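Local atomic coordinates of inositol-1,4,5-trisphosphate 5-phosphatase 1 (Schizosaccharomyces pombe, PDB entry 1I9Z), a protein that removes the 5-phosphate from soluble and lipid inositol phosphates, among them phosphatidylinositol 4,5-bisphosphate, with magnesium as cofactor. Residues F247-Y261 with R277-G289. Numbering follows the deposited sequence.
Sequences FPFFSELPITFPPTY and RVPAWTDRILYRG. With 2IP (D-myo-inositol-1,4-bisphosphate), chain C.
Trp281 is sandwiched: Ile255 CG2 lies over one face, 3.2 Å from Trp281 NE1, and Pro259 covers the other, its CA 3.8 Å from the centroid of the five-membered ring. The indole meets Phe257 in an offset edge-to-face pair (planes at 86°), and Trp281 NE1 donates nearly in its ring plane to Phe257 O (2.8 Å). Leu286 splits its branches, CD1 over the Phe247 ring and CD2 against Glu252 CB, while Arg288 CB sits over the centre of the Phe250 ring. Strand 283-288 edges one sheet of the DNase I-like sandwich of this catalytic 5-phosphatase domain; Ser251 joins its Tyr287 by a single antiparallel hydrogen-bonded bridge, and Thr260 and Tyr261 opposite Ala280 form a classic bulge, where Tyr261 points its hydroxyl at the bound inositol bisphosphate. Bent at chi2 and chi3 (-76° and -82°), Arg284 turns NE and NH1 side-on to Glu252, the planar groups nearly coplanar, with Arg284 NE 2.7 Å from Glu252 OE2; NH2 binds Trp281 O, and Asp235 pairs with NH1. A methionine replacing Arg284 would probably leave the Glu252 carboxylate, which Tyr296 OH also binds, without a countercharge. Asp283 OD2, also bonded to His306 ND1, accepts from Thr260 OG1 (2.7 Å) on its anti lone pair and from Thr282 OG1 above the carboxylate plane.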
loop_
_atom_site.group_PDB
_atom_site.type_symbol
_atom_site.label_atom_id
_atom_site.label_comp_id
_atom_site.label_asym_id
_atom_site.label_seq_id
_atom_site.Cartn_x
_atom_site.Cartn_y
_atom_site.Cartn_z
ATOM N N PHE A 247 12.782 -2.805 -3.580
ATOM C CA PHE A 247 11.516 -3.535 -3.449
ATOM C C PHE A 247 11.561 -5.016 -3.858
ATOM O O PHE A 247 10.736 -5.490 -4.626
ATOM C CB PHE A 247 10.370 -2.865 -4.261
ATOM C CG PHE A 247 10.170 -1.384 -3.921
ATOM C CD1 PHE A 247 10.770 -0.408 -4.673
ATOM C CD2 PHE A 247 9.398 -1.016 -2.816
ATOM C CE1 PHE A 247 10.629 0.949 -4.374
ATOM C CE2 PHE A 247 9.253 0.354 -2.509
ATOM C CZ PHE A 247 9.859 1.315 -3.294
ATOM N N PRO A 248 12.534 -5.768 -3.314
ATOM C CA PRO A 248 12.587 -7.192 -3.671
ATOM C C PRO A 248 11.314 -7.901 -3.174
ATOM O O PRO A 248 10.729 -7.604 -2.107
ATOM C CB PRO A 248 13.871 -7.707 -2.954
ATOM C CG PRO A 248 14.028 -6.752 -1.745
ATOM C CD PRO A 248 13.609 -5.362 -2.387
ATOM N N PHE A 249 10.879 -8.862 -3.950
ATOM C CA PHE A 249 9.690 -9.622 -3.677
ATOM C C PHE A 249 8.398 -8.817 -3.769
ATOM O O PHE A 249 7.355 -9.329 -3.412
ATOM C CB PHE A 249 9.788 -10.360 -2.328
ATOM C CG PHE A 249 10.993 -11.282 -2.236
ATOM C CD1 PHE A 249 12.098 -10.926 -1.468
ATOM C CD2 PHE A 249 11.037 -12.473 -2.973
ATOM C CE1 PHE A 249 13.235 -11.732 -1.439
ATOM C CE2 PHE A 249 12.186 -13.292 -2.944
ATOM C CZ PHE A 249 13.274 -12.912 -2.180
ATOM N N PHE A 250 8.468 -7.548 -4.205
ATOM C CA PHE A 250 7.254 -6.789 -4.441
ATOM C C PHE A 250 6.850 -6.920 -5.910
ATOM O O PHE A 250 7.706 -7.012 -6.803
ATOM C CB PHE A 250 7.431 -5.278 -4.197
ATOM C CG PHE A 250 7.365 -4.898 -2.750
ATOM C CD1 PHE A 250 8.509 -5.069 -1.938
ATOM C CD2 PHE A 250 6.144 -4.428 -2.198
ATOM C CE1 PHE A 250 8.449 -4.769 -0.565
ATOM C CE2 PHE A 250 6.051 -4.104 -0.823
ATOM C CZ PHE A 250 7.189 -4.270 -0.013
ATOM N N SER A 251 5.554 -6.895 -6.162
ATOM C CA SER A 251 5.053 -6.967 -7.516
ATOM C C SER A 251 4.278 -5.715 -7.840
ATOM O O SER A 251 3.835 -5.010 -6.923
ATOM C CB SER A 251 4.116 -8.182 -7.687
ATOM O OG SER A 251 4.875 -9.398 -7.495
ATOM N N GLU A 252 4.174 -5.427 -9.144
ATOM C CA GLU A 252 3.372 -4.309 -9.619
ATOM C C GLU A 252 2.530 -4.874 -10.738
ATOM O O GLU A 252 3.048 -5.708 -11.526
ATOM C CB GLU A 252 4.247 -3.177 -10.168
ATOM C CG GLU A 252 3.430 -1.939 -10.553
ATOM C CD GLU A 252 4.276 -0.820 -11.094
ATOM O OE1 GLU A 252 5.290 -1.085 -11.806
ATOM O OE2 GLU A 252 3.912 0.352 -10.872
ATOM N N LEU A 253 1.246 -4.510 -10.790
ATOM C CA LEU A 253 0.429 -4.942 -11.909
ATOM C C LEU A 253 0.948 -4.165 -13.107
ATOM O O LEU A 253 1.586 -3.131 -12.971
ATOM C CB LEU A 253 -1.049 -4.544 -11.709
ATOM C CG LEU A 253 -2.056 -5.664 -11.492
ATOM C CD1 LEU A 253 -1.403 -6.808 -10.842
ATOM C CD2 LEU A 253 -3.336 -5.162 -10.823
ATOM N N PRO A 254 0.691 -4.690 -14.325
ATOM C CA PRO A 254 1.105 -4.034 -15.562
ATOM C C PRO A 254 0.417 -2.652 -15.578
ATOM O O PRO A 254 -0.759 -2.540 -15.186
ATOM C CB PRO A 254 0.481 -4.907 -16.672
ATOM C CG PRO A 254 0.501 -6.309 -16.072
ATOM C CD PRO A 254 0.089 -6.032 -14.578
ATOM N N ILE A 255 1.142 -1.630 -16.037
ATOM C CA ILE A 255 0.606 -0.272 -16.116
ATOM C C ILE A 255 -0.027 -0.064 -17.472
ATOM O O ILE A 255 0.649 -0.238 -18.519
ATOM C CB ILE A 255 1.739 0.765 -15.883
ATOM C CG1 ILE A 255 2.215 0.645 -14.425
ATOM C CG2 ILE A 255 1.296 2.188 -16.246
ATOM C CD1 ILE A 255 3.493 1.431 -14.193
ATOM N N THR A 256 -1.320 0.243 -17.454
ATOM C CA THR A 256 -2.063 0.505 -18.678
ATOM C C THR A 256 -2.537 1.951 -18.752
ATOM O O THR A 256 -3.286 2.321 -19.679
ATOM C CB THR A 256 -3.266 -0.437 -18.815
ATOM O OG1 THR A 256 -4.182 -0.208 -17.723
ATOM C CG2 THR A 256 -2.784 -1.931 -18.768
ATOM N N PHE A 257 -2.113 2.763 -17.784
ATOM C CA PHE A 257 -2.483 4.181 -17.771
ATOM C C PHE A 257 -1.299 5.049 -18.122
ATOM O O PHE A 257 -0.156 4.660 -17.908
ATOM C CB PHE A 257 -3.062 4.562 -16.379
ATOM C CG PHE A 257 -2.192 4.177 -15.236
ATOM C CD1 PHE A 257 -1.246 5.081 -14.708
ATOM C CD2 PHE A 257 -2.328 2.910 -14.651
ATOM C CE1 PHE A 257 -0.443 4.700 -13.572
ATOM C CE2 PHE A 257 -1.536 2.516 -13.541
ATOM C CZ PHE A 257 -0.599 3.419 -12.997
ATOM N N PRO A 258 -1.542 6.263 -18.645
ATOM C CA PRO A 258 -0.453 7.159 -19.016
ATOM C C PRO A 258 0.299 7.721 -17.804
ATOM O O PRO A 258 -0.240 7.673 -16.679
ATOM C CB PRO A 258 -1.159 8.283 -19.778
ATOM C CG PRO A 258 -2.632 7.803 -20.008
ATOM C CD PRO A 258 -2.887 6.844 -18.928
ATOM N N PRO A 259 1.532 8.201 -17.997
ATOM C CA PRO A 259 2.404 8.809 -16.978
ATOM C C PRO A 259 1.527 9.841 -16.242
ATOM O O PRO A 259 0.761 10.633 -16.884
ATOM C CB PRO A 259 3.453 9.515 -17.831
ATOM C CG PRO A 259 3.723 8.413 -18.915
ATOM C CD PRO A 259 2.277 7.980 -19.263
ATOM N N THR A 260 1.561 9.757 -14.900
ATOM C CA THR A 260 0.716 10.571 -14.072
ATOM C C THR A 260 1.319 11.909 -13.707
ATOM O O THR A 260 0.698 12.675 -12.977
ATOM C CB THR A 260 0.444 9.845 -12.755
ATOM O OG1 THR A 260 1.729 9.433 -12.159
ATOM C CG2 THR A 260 -0.398 8.567 -13.020
ATOM N N TYR A 261 2.521 12.156 -14.214
ATOM C CA TYR A 261 3.261 13.311 -13.923
ATOM C C TYR A 261 3.926 13.775 -15.186
ATOM O O TYR A 261 4.356 13.001 -16.058
ATOM C CB TYR A 261 4.375 13.024 -12.884
ATOM C CG TYR A 261 5.360 14.139 -12.656
ATOM C CD1 TYR A 261 5.069 15.168 -11.746
ATOM C CD2 TYR A 261 6.640 14.126 -13.274
ATOM C CE1 TYR A 261 6.036 16.160 -11.417
ATOM C CE2 TYR A 261 7.599 15.140 -12.962
ATOM C CZ TYR A 261 7.284 16.129 -12.036
ATOM O OH TYR A 261 8.204 17.119 -11.686
ATOM N N ARG A 277 9.369 19.417 -17.756
ATOM C CA ARG A 277 9.611 18.176 -17.049
ATOM C C ARG A 277 9.171 17.011 -17.902
ATOM O O ARG A 277 8.037 16.978 -18.429
ATOM C CB ARG A 277 8.864 18.160 -15.737
ATOM C CG ARG A 277 9.250 19.285 -14.793
ATOM C CD ARG A 277 10.742 19.343 -14.487
ATOM N NE ARG A 277 10.934 20.351 -13.442
ATOM C CZ ARG A 277 12.090 20.916 -13.111
ATOM N NH1 ARG A 277 13.216 20.585 -13.748
ATOM N NH2 ARG A 277 12.118 21.815 -12.123
ATOM N N VAL A 278 10.059 16.010 -18.022
ATOM C CA VAL A 278 9.714 14.846 -18.821
ATOM C C VAL A 278 8.616 14.058 -18.092
ATOM O O VAL A 278 8.692 13.831 -16.848
ATOM C CB VAL A 278 10.962 13.920 -19.010
ATOM C CG1 VAL A 278 10.572 12.661 -19.929
ATOM C CG2 VAL A 278 12.154 14.703 -19.645
ATOM N N PRO A 279 7.568 13.619 -18.821
ATOM C CA PRO A 279 6.513 12.829 -18.152
ATOM C C PRO A 279 7.088 11.574 -17.517
ATOM O O PRO A 279 8.121 11.042 -17.997
ATOM C CB PRO A 279 5.520 12.452 -19.257
ATOM C CG PRO A 279 5.662 13.667 -20.243
ATOM C CD PRO A 279 7.206 13.999 -20.208
ATOM N N ALA A 280 6.406 11.091 -16.469
ATOM C CA ALA A 280 6.869 9.881 -15.785
ATOM C C ALA A 280 5.772 9.202 -14.980
ATOM O O ALA A 280 4.798 9.836 -14.640
ATOM C CB ALA A 280 8.045 10.276 -14.822
ATOM N N TRP A 281 5.941 7.907 -14.718
ATOM C CA TRP A 281 5.069 7.176 -13.829
ATOM C C TRP A 281 5.699 7.341 -12.409
ATOM O O TRP A 281 6.295 6.398 -11.829
ATOM C CB TRP A 281 4.999 5.677 -14.196
ATOM C CG TRP A 281 4.124 5.471 -15.401
ATOM C CD1 TRP A 281 2.736 5.582 -15.482
ATOM C CD2 TRP A 281 4.568 5.006 -16.672
ATOM N NE1 TRP A 281 2.305 5.178 -16.753
ATOM C CE2 TRP A 281 3.407 4.815 -17.485
ATOM C CE3 TRP A 281 5.844 4.709 -17.208
ATOM C CZ2 TRP A 281 3.490 4.325 -18.809
ATOM C CZ3 TRP A 281 5.904 4.218 -18.543
ATOM C CH2 TRP A 281 4.758 4.034 -19.292
ATOM N N THR A 282 5.543 8.552 -11.846
ATOM C CA THR A 282 6.110 8.828 -10.507
ATOM C C THR A 282 5.307 8.135 -9.401
ATOM O O THR A 282 5.855 7.794 -8.364
ATOM C CB THR A 282 6.069 10.349 -10.170
ATOM O OG1 THR A 282 4.801 10.917 -10.534
ATOM C CG2 THR A 282 7.123 11.074 -10.914
ATOM N N ASP A 283 4.001 7.933 -9.639
ATOM C CA ASP A 283 3.056 7.390 -8.602
ATOM C C ASP A 283 2.818 5.911 -8.794
ATOM O O ASP A 283 2.361 5.512 -9.845
ATOM C CB ASP A 283 1.749 8.188 -8.733
ATOM C CG ASP A 283 2.059 9.682 -8.649
ATOM O OD1 ASP A 283 2.324 10.149 -7.513
ATOM O OD2 ASP A 283 2.173 10.380 -9.713
ATOM N N ARG A 284 3.123 5.125 -7.768
ATOM C CA ARG A 284 3.078 3.643 -7.937
ATOM C C ARG A 284 2.533 2.955 -6.730
ATOM O O ARG A 284 2.586 3.492 -5.595
ATOM C CB ARG A 284 4.528 3.159 -8.195
ATOM C CG ARG A 284 5.278 4.003 -9.270
ATOM C CD ARG A 284 4.817 3.679 -10.689
ATOM N NE ARG A 284 5.439 2.486 -11.300
ATOM C CZ ARG A 284 6.565 2.540 -12.035
ATOM N NH1 ARG A 284 7.049 1.418 -12.556
ATOM N NH2 ARG A 284 7.216 3.695 -12.255
ATOM N N ILE A 285 1.980 1.767 -6.945
ATOM C CA ILE A 285 1.497 0.944 -5.815
ATOM C C ILE A 285 2.087 -0.435 -6.049
ATOM O O ILE A 285 1.881 -0.996 -7.114
ATOM C CB ILE A 285 -0.034 0.894 -5.780
ATOM C CG1 ILE A 285 -0.567 2.309 -5.528
ATOM C CG2 ILE A 285 -0.581 -0.023 -4.668
ATOM C CD1 ILE A 285 -2.150 2.390 -5.899
ATOM N N LEU A 286 2.833 -0.936 -5.064
ATOM C CA LEU A 286 3.506 -2.248 -5.120
ATOM C C LEU A 286 3.035 -3.105 -3.934
ATOM O O LEU A 286 2.702 -2.535 -2.873
ATOM C CB LEU A 286 5.029 -2.080 -4.965
ATOM C CG LEU A 286 5.639 -1.060 -5.940
ATOM C CD1 LEU A 286 7.140 -0.967 -5.558
ATOM C CD2 LEU A 286 5.437 -1.461 -7.429
ATOM N N TYR A 287 3.008 -4.451 -4.075
ATOM C CA TYR A 287 2.534 -5.250 -2.948
ATOM C C TYR A 287 3.421 -6.461 -2.782
ATOM O O TYR A 287 4.091 -6.931 -3.749
ATOM C CB TYR A 287 1.065 -5.696 -3.138
ATOM C CG TYR A 287 0.865 -6.700 -4.289
ATOM C CD1 TYR A 287 0.899 -8.081 -4.054
ATOM C CD2 TYR A 287 0.664 -6.262 -5.581
ATOM C CE1 TYR A 287 0.738 -9.005 -5.113
ATOM C CE2 TYR A 287 0.507 -7.161 -6.651
ATOM C CZ TYR A 287 0.552 -8.543 -6.383
ATOM O OH TYR A 287 0.428 -9.431 -7.430
ATOM N N ARG A 288 3.439 -6.952 -1.562
ATOM C CA ARG A 288 4.276 -8.088 -1.273
ATOM C C ARG A 288 3.416 -9.036 -0.455
ATOM O O ARG A 288 2.690 -8.605 0.460
ATOM C CB ARG A 288 5.511 -7.652 -0.513
ATOM C CG ARG A 288 6.419 -8.827 -0.298
ATOM C CD ARG A 288 7.302 -8.743 0.898
ATOM N NE ARG A 288 8.648 -8.341 0.555
ATOM C CZ ARG A 288 9.768 -8.788 1.141
ATOM N NH1 ARG A 288 9.735 -9.696 2.124
ATOM N NH2 ARG A 288 10.932 -8.281 0.764
ATOM N N GLY A 289 3.464 -10.323 -0.798
ATOM C CA GLY A 289 2.631 -11.287 -0.100
ATOM C C GLY A 289 1.497 -11.705 -1.010
ATOM O O GLY A 289 1.294 -11.101 -2.111
HETATM C C1 2IP C . 14.175 18.234 -10.821
HETATM C C2 2IP C . 13.719 19.140 -9.648
HETATM C C3 2IP C . 12.288 19.729 -9.888
HETATM C C4 2IP C . 11.214 18.651 -10.192
HETATM C C5 2IP C . 11.678 17.886 -11.452
HETATM C C6 2IP C . 13.063 17.202 -11.251
HETATM O O1 2IP C . 15.289 18.353 -11.664
HETATM O O2 2IP C . 13.669 18.446 -8.431
HETATM O O3 2IP C . 11.851 20.423 -8.757
HETATM O O4 2IP C . 9.929 19.313 -10.430
HETATM O O5 2IP C . 10.730 16.877 -11.797
HETATM O O6 2IP C . 13.283 16.607 -12.523
HETATM P P4 2IP C . 8.670 19.156 -9.499
HETATM O O41 2IP C . 8.432 17.609 -9.329
HETATM O O42 2IP C . 7.508 19.789 -10.121
HETATM O O43 2IP C . 9.118 19.874 -8.214
HETATM P P1 2IP C . 16.586 17.599 -11.775
HETATM O O11 2IP C . 17.632 18.726 -11.770
HETATM O O12 2IP C . 16.953 16.572 -10.731
HETATM O O13 2IP C . 16.568 17.028 -13.197
HETATM O O HOH W 1 5.078 -11.266 -2.864
HETATM O O HOH W 2 0.297 -2.379 -8.871
#